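Side-chain contacts in osmotically inducible protein OsmC (Psychrobacter arcticus, PDB 2PN2), which is of unknown function but, as a member of the OsmC family, probably takes part in the response to osmotic stress and in detoxification: residues A[34-37]-A[42-45]; A[98-101]-A[106-109]; A[126-131]-A[146-151]. All coordinates share one frame; numbering follows the deposited sequence.

Interaction 1: A[34-37]-A[42-45]; sequences SAIH and NEII
S34, A35 and H37 meet N42, E43 and I44 in an antiparallel hairpin pairing, the short segments running at 156° to each other. The register is set by A35 and I44, a hydrogen-bonded pair in which A35 N reaches I44 O and I44 N reaches A35 O, each at 2.8 Å. A longer bond runs from H37 N to N42 O at 3.1 Å. I36 with E43 lies between these bonds, and S34 with I45 beyond A35-I44; both are non-hydrogen-bonded pairs, where CA-H groups point at carbonyls, as in E43 CA to A35 O at 3.3 Å.

The polar side-chain contact is diagonal. A chi1 of -179° swings E43 CG away from its own amide, and the extended chain beyond carries the carboxylate back over S34, two residues from its pair partner I36. S34 OG donates to E43 OE2 at 2.5 Å, an unusually short distance whose exact length is doubtful. H37 ND1 bonds to S40 OG in the turn.

On the face of S34 and E43, I36 CD1 lies 3.6 Å from E43 CB, the two side chains crossing obliquely, while I45 CD1 comes to 3.8 Å from S34 CB.

The other face, with A35, H37 and I44, meets the second subunit: A35 packs on its T67, I44 on its L64, and the H37 ring meets its F59. Strand 23-29 extends the hairpin 32-37/42-47, bonding to S34 and I36 through its backbone.

Interaction 2: A[98-101]-A[106-109]; sequences VMAA and VSEV
V98 directs CG1 away from its own amide (chi1 -177°), and S107 holds OG between its backbone N and carbonyl carbon (chi1 62°); together these torsions set V98 CG1 3.5 Å from S107 OG. The hydroxyl also lies near V98 O, but that bond is weak and unsettled. E108 points alongside V98, with their CB atoms 3.8 Å apart.

Opposite V98 stand both S107 and E108, the definition of a classic beta bulge. Its evidence is the doubly gripped V98 O, which accepts from S107 N at 2.9 Å and E108 N at 3.2 Å, both donors approaching the same face of the carbonyl plane. V98 N returns a bond to E108 O at 2.9 Å. The bulge shifts the register by one, so M99 pairs with V106. The chain of the selenomethionine M99 folds back twice, curling its end round until SE is 3.9 Å from V106 CG2.

The contact lies near the turn end of the hairpin 92-100/105-114. Helix 61-83 touches M99 and V106 through T62, E108 OE1 bonds to H110 of its own strand, and V106 N bonds to S139 of the second subunit. On its other edge, strand 105-114 pairs in parallel with strand 145-150.

Interaction 3: A[126-131]-A[146-151]; sequences IFYNTA and QKVIIH
Y128 reaches from helix 126-131 to V148 and I150 on strand 146-150 with its ring and CB. A nearly trans first torsion (chi1 -178°) swings the ring across toward the strand at V148, and chi2 of 78° turns its edge to the V148 carbonyl: CE1 lies 3.4 Å from V148 O, which sits near the ring plane. The same CE1 is 3.8 Å from V148 CB, where the ring and the valine side chain run past one another, pointing oppositely. V148 points its CB toward the helix. At the base of the tyrosine, I150 CD1 approaches Y128 CB more loosely, at 4.3 Å.

Helix 121-132 is the crossover of a beta-alpha-beta unit, linking strand 105-114 to its parallel neighbour 145-150. V148 and I150 turn toward this helix, where V148 also packs on L132 and I150 on Q124; V148 touches M73 of helix 61-83 as well.

No direct hydrogen bond spans the two segments. A water bridges them instead: it donates to Q146 O at 3.1 Å and accepts from V148 N at 3.2 Å, so the strand backbone holds it on two sides. Its third partner is Y128 OH, at 2.5 Å, an unusually short contact whose length is doubtful. The side chain of Q146 is held separately, NE2 bonding to A137 O.

How the interactions relate
Interactions 2 and 3 reach the same mixed sheet: strand 105-114 supplies one side of interaction 2 and pairs with strand 145-150 of interaction 3, where V109 O and K147 N come to 2.9 Å, a probable hydrogen bond. Interaction 1 belongs to a separate antiparallel sheet, about 29 Å centre to centre from interaction 3 and on the opposite side of the chain's centre. Interactions 1 and 2 are hairpin contacts dominated by backbone bonds, one regular and one bulged, whereas helix and strand in interaction 3 meet through side chains and a water. Interaction 2 is a surface contact; the others are partly buried, interaction 1 with the second subunit's help.

Interaction 1: A[34-37]-A[42-45]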
# COMPACT_ATOMS: atom_id res chain seq x y z
N SER A 34 -7.29 -5.16 9.99
CA SER A 34 -6.45 -4.37 10.89
C SER A 34 -5.03 -4.90 10.77
O SER A 34 -4.82 -6.09 10.96
CB SER A 34 -6.93 -4.53 12.33
OG SER A 34 -6.02 -3.92 13.23
N ALA A 35 -4.08 -4.01 10.50
CA ALA A 35 -2.67 -4.38 10.31
C ALA A 35 -1.79 -3.64 11.31
O ALA A 35 -1.89 -2.42 11.43
CB ALA A 35 -2.24 -4.07 8.87
N ILE A 36 -0.94 -4.41 12.01
CA ILE A 36 0.03 -3.93 12.99
C ILE A 36 1.44 -4.15 12.40
O ILE A 36 1.76 -5.28 12.01
CB ILE A 36 -0.06 -4.73 14.33
CG1 ILE A 36 -1.47 -4.69 14.91
CG2 ILE A 36 0.93 -4.21 15.36
CD1 ILE A 36 -2.01 -3.30 15.18
N HIS A 37 2.26 -3.09 12.38
CA HIS A 37 3.65 -3.11 11.93
C HIS A 37 4.46 -3.43 13.17
O HIS A 37 4.51 -2.61 14.11
CB HIS A 37 4.03 -1.76 11.31
CG HIS A 37 5.46 -1.65 10.88
ND1 HIS A 37 6.41 -0.97 11.61
CD2 HIS A 37 6.09 -2.08 9.76
CE1 HIS A 37 7.56 -1.00 10.97
NE2 HIS A 37 7.40 -1.68 9.85
N ASN A 42 2.61 0.43 15.12
CA ASN A 42 1.55 1.33 14.62
C ASN A 42 0.47 0.48 13.92
O ASN A 42 0.80 -0.60 13.43
CB ASN A 42 2.15 2.41 13.70
CG ASN A 42 1.30 3.69 13.63
OD1 ASN A 42 0.55 4.03 14.56
ND2 ASN A 42 1.45 4.42 12.54
N GLU A 43 -0.80 0.96 13.89
CA GLU A 43 -1.98 0.24 13.32
C GLU A 43 -2.66 0.95 12.15
O GLU A 43 -2.88 2.15 12.23
CB GLU A 43 -3.09 0.01 14.38
CG GLU A 43 -4.34 -0.77 13.87
CD GLU A 43 -5.44 -1.00 14.89
OE1 GLU A 43 -5.74 -0.08 15.68
OE2 GLU A 43 -6.03 -2.10 14.88
N ILE A 44 -3.03 0.17 11.11
CA ILE A 44 -3.73 0.63 9.90
C ILE A 44 -4.97 -0.24 9.68
O ILE A 44 -4.90 -1.46 9.84
CB ILE A 44 -2.80 0.54 8.68
CG1 ILE A 44 -1.76 1.66 8.78
CG2 ILE A 44 -3.57 0.65 7.35
CD1 ILE A 44 -0.75 1.64 7.74
N ILE A 45 -6.08 0.37 9.29
CA ILE A 45 -7.34 -0.31 9.05
C ILE A 45 -7.68 -0.22 7.57
O ILE A 45 -7.35 0.78 6.94
CB ILE A 45 -8.51 0.36 9.84
CG1 ILE A 45 -8.22 0.44 11.35
CG2 ILE A 45 -9.84 -0.36 9.61
CD1 ILE A 45 -7.93 -0.87 12.03

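Interaction 2: A[98-101]-A[106-109]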
# COMPACT_ATOMS: atom_id res chain seq x y z
N VAL A 98 -7.39 5.35 -10.75
CA VAL A 98 -8.31 4.89 -11.78
C VAL A 98 -8.19 3.36 -11.76
O VAL A 98 -7.08 2.80 -11.65
CB VAL A 98 -7.96 5.43 -13.18
CG1 VAL A 98 -9.03 4.97 -14.23
CG2 VAL A 98 -7.88 6.97 -13.16
N MSE A 99 -9.35 2.71 -11.84
CA MSE A 99 -9.42 1.25 -11.89
C MSE A 99 -9.80 0.83 -13.30
O MSE A 99 -10.42 1.61 -14.04
CB MSE A 99 -10.48 0.71 -10.92
CG MSE A 99 -10.32 1.15 -9.46
SE MSE A 99 -8.64 0.62 -8.66
CE MSE A 99 -8.90 -1.26 -8.41
N ALA A 100 -9.39 -0.38 -13.66
CA ALA A 100 -9.81 -1.08 -14.87
C ALA A 100 -10.57 -2.32 -14.37
O ALA A 100 -10.44 -2.70 -13.20
CB ALA A 100 -8.62 -1.49 -15.72
N ALA A 101 -11.35 -2.92 -15.26
CA ALA A 101 -12.15 -4.12 -14.96
C ALA A 101 -11.58 -5.33 -15.68
O ALA A 101 -10.70 -5.21 -16.55
CB ALA A 101 -13.61 -3.91 -15.39
N VAL A 106 -5.82 -1.72 -10.38
CA VAL A 106 -5.43 -0.30 -10.56
C VAL A 106 -4.83 -0.16 -11.96
O VAL A 106 -4.01 -1.00 -12.37
CB VAL A 106 -4.38 0.14 -9.50
CG1 VAL A 106 -3.98 1.64 -9.67
CG2 VAL A 106 -4.89 -0.11 -8.06
N SER A 107 -5.28 0.85 -12.70
CA SER A 107 -4.78 1.17 -14.06
C SER A 107 -3.98 2.49 -14.08
O SER A 107 -3.09 2.65 -14.91
CB SER A 107 -5.92 1.22 -15.07
OG SER A 107 -6.87 2.24 -14.75
N GLU A 108 -4.36 3.46 -13.24
CA GLU A 108 -3.63 4.72 -13.17
C GLU A 108 -3.59 5.23 -11.73
O GLU A 108 -4.53 4.97 -10.95
CB GLU A 108 -4.26 5.81 -14.07
CG GLU A 108 -4.70 5.36 -15.47
CD GLU A 108 -5.27 6.48 -16.34
OE1 GLU A 108 -5.17 7.67 -15.98
OE2 GLU A 108 -5.80 6.15 -17.41
N VAL A 109 -2.49 5.90 -11.38
CA VAL A 109 -2.39 6.61 -10.10
C VAL A 109 -1.91 8.01 -10.44
O VAL A 109 -0.79 8.17 -10.98
CB VAL A 109 -1.45 5.95 -9.09
CG1 VAL A 109 -1.37 6.80 -7.83
CG2 VAL A 109 -1.91 4.54 -8.75

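Interaction 3: A[126-131]-A[146-151]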
# COMPACT_ATOMS: atom_id res chain seq x y z
N ILE A 126 14.74 17.36 -10.67
CA ILE A 126 15.42 16.39 -9.78
C ILE A 126 14.36 15.65 -8.97
O ILE A 126 14.31 14.41 -8.97
CB ILE A 126 16.49 17.08 -8.86
CG1 ILE A 126 17.70 17.51 -9.71
CG2 ILE A 126 16.97 16.11 -7.74
CD1 ILE A 126 18.69 18.55 -9.04
N PHE A 127 13.47 16.42 -8.33
CA PHE A 127 12.40 15.82 -7.52
C PHE A 127 11.43 14.98 -8.34
O PHE A 127 11.00 13.92 -7.88
CB PHE A 127 11.59 16.86 -6.72
CG PHE A 127 12.38 17.62 -5.69
CD1 PHE A 127 13.56 17.13 -5.10
CD2 PHE A 127 11.84 18.81 -5.19
CE1 PHE A 127 14.22 17.85 -4.10
CE2 PHE A 127 12.49 19.53 -4.19
CZ PHE A 127 13.69 19.06 -3.65
N TYR A 128 11.12 15.44 -9.54
CA TYR A 128 10.26 14.66 -10.43
C TYR A 128 10.89 13.30 -10.76
O TYR A 128 10.26 12.25 -10.58
CB TYR A 128 10.02 15.43 -11.73
CG TYR A 128 9.11 14.71 -12.68
CD1 TYR A 128 7.74 14.72 -12.48
CD2 TYR A 128 9.62 14.00 -13.78
CE1 TYR A 128 6.88 14.04 -13.35
CE2 TYR A 128 8.76 13.32 -14.67
CZ TYR A 128 7.39 13.35 -14.44
OH TYR A 128 6.52 12.69 -15.29
N ASN A 129 12.13 13.36 -11.24
CA ASN A 129 12.87 12.16 -11.62
C ASN A 129 13.14 11.20 -10.46
O ASN A 129 13.00 9.99 -10.64
CB ASN A 129 14.19 12.52 -12.31
CG ASN A 129 13.99 13.27 -13.64
OD1 ASN A 129 12.94 13.19 -14.27
ND2 ASN A 129 15.02 13.99 -14.06
N THR A 130 13.51 11.75 -9.29
CA THR A 130 13.76 10.92 -8.10
C THR A 130 12.47 10.19 -7.68
O THR A 130 12.53 9.01 -7.37
CB THR A 130 14.30 11.73 -6.90
OG1 THR A 130 15.35 12.59 -7.33
CG2 THR A 130 14.85 10.80 -5.84
N ALA A 131 11.34 10.91 -7.71
CA ALA A 131 10.00 10.35 -7.43
C ALA A 131 9.64 9.12 -8.28
O ALA A 131 9.16 8.11 -7.74
CB ALA A 131 8.94 11.42 -7.65
N GLN A 146 1.63 6.05 -13.94
CA GLN A 146 2.00 6.84 -12.75
C GLN A 146 2.13 8.28 -13.24
O GLN A 146 3.13 8.63 -13.86
CB GLN A 146 3.30 6.34 -12.13
CG GLN A 146 3.23 4.88 -11.71
CD GLN A 146 4.51 4.38 -11.10
OE1 GLN A 146 5.17 5.09 -10.33
NE2 GLN A 146 4.87 3.15 -11.42
N LYS A 147 1.09 9.09 -13.05
CA LYS A 147 1.04 10.48 -13.52
C LYS A 147 1.35 11.44 -12.39
O LYS A 147 0.51 11.64 -11.51
CB LYS A 147 -0.34 10.77 -14.10
CG LYS A 147 -0.50 12.14 -14.75
CD LYS A 147 -1.90 12.29 -15.26
CE LYS A 147 -2.13 13.64 -15.92
NZ LYS A 147 -3.52 13.76 -16.47
N VAL A 148 2.53 12.03 -12.43
CA VAL A 148 2.97 12.98 -11.42
C VAL A 148 2.99 14.40 -11.99
O VAL A 148 3.55 14.64 -13.06
CB VAL A 148 4.36 12.60 -10.87
CG1 VAL A 148 4.76 13.54 -9.74
CG2 VAL A 148 4.37 11.14 -10.39
N ILE A 149 2.32 15.33 -11.31
CA ILE A 149 2.32 16.76 -11.66
C ILE A 149 2.77 17.54 -10.41
O ILE A 149 2.38 17.17 -9.29
CB ILE A 149 0.96 17.25 -12.25
CG1 ILE A 149 -0.20 17.12 -11.26
CG2 ILE A 149 0.62 16.46 -13.54
CD1 ILE A 149 -1.61 17.43 -11.86
N ILE A 150 3.62 18.55 -10.61
CA ILE A 150 4.11 19.43 -9.54
C ILE A 150 3.41 20.79 -9.64
O ILE A 150 3.48 21.41 -10.68
CB ILE A 150 5.63 19.69 -9.64
CG1 ILE A 150 6.44 18.41 -9.52
CG2 ILE A 150 6.10 20.65 -8.52
CD1 ILE A 150 7.90 18.62 -9.84
N HIS A 151 2.75 21.25 -8.57
CA HIS A 151 2.10 22.57 -8.55
C HIS A 151 2.89 23.51 -7.64
O HIS A 151 3.65 23.07 -6.77
CB HIS A 151 0.64 22.50 -8.06
CG HIS A 151 -0.22 21.52 -8.80
ND1 HIS A 151 -1.20 20.77 -8.18
CD2 HIS A 151 -0.22 21.13 -10.10
CE1 HIS A 151 -1.78 19.99 -9.07
NE2 HIS A 151 -1.21 20.19 -10.25
O HOH W 1 4.53 11.25 -14.76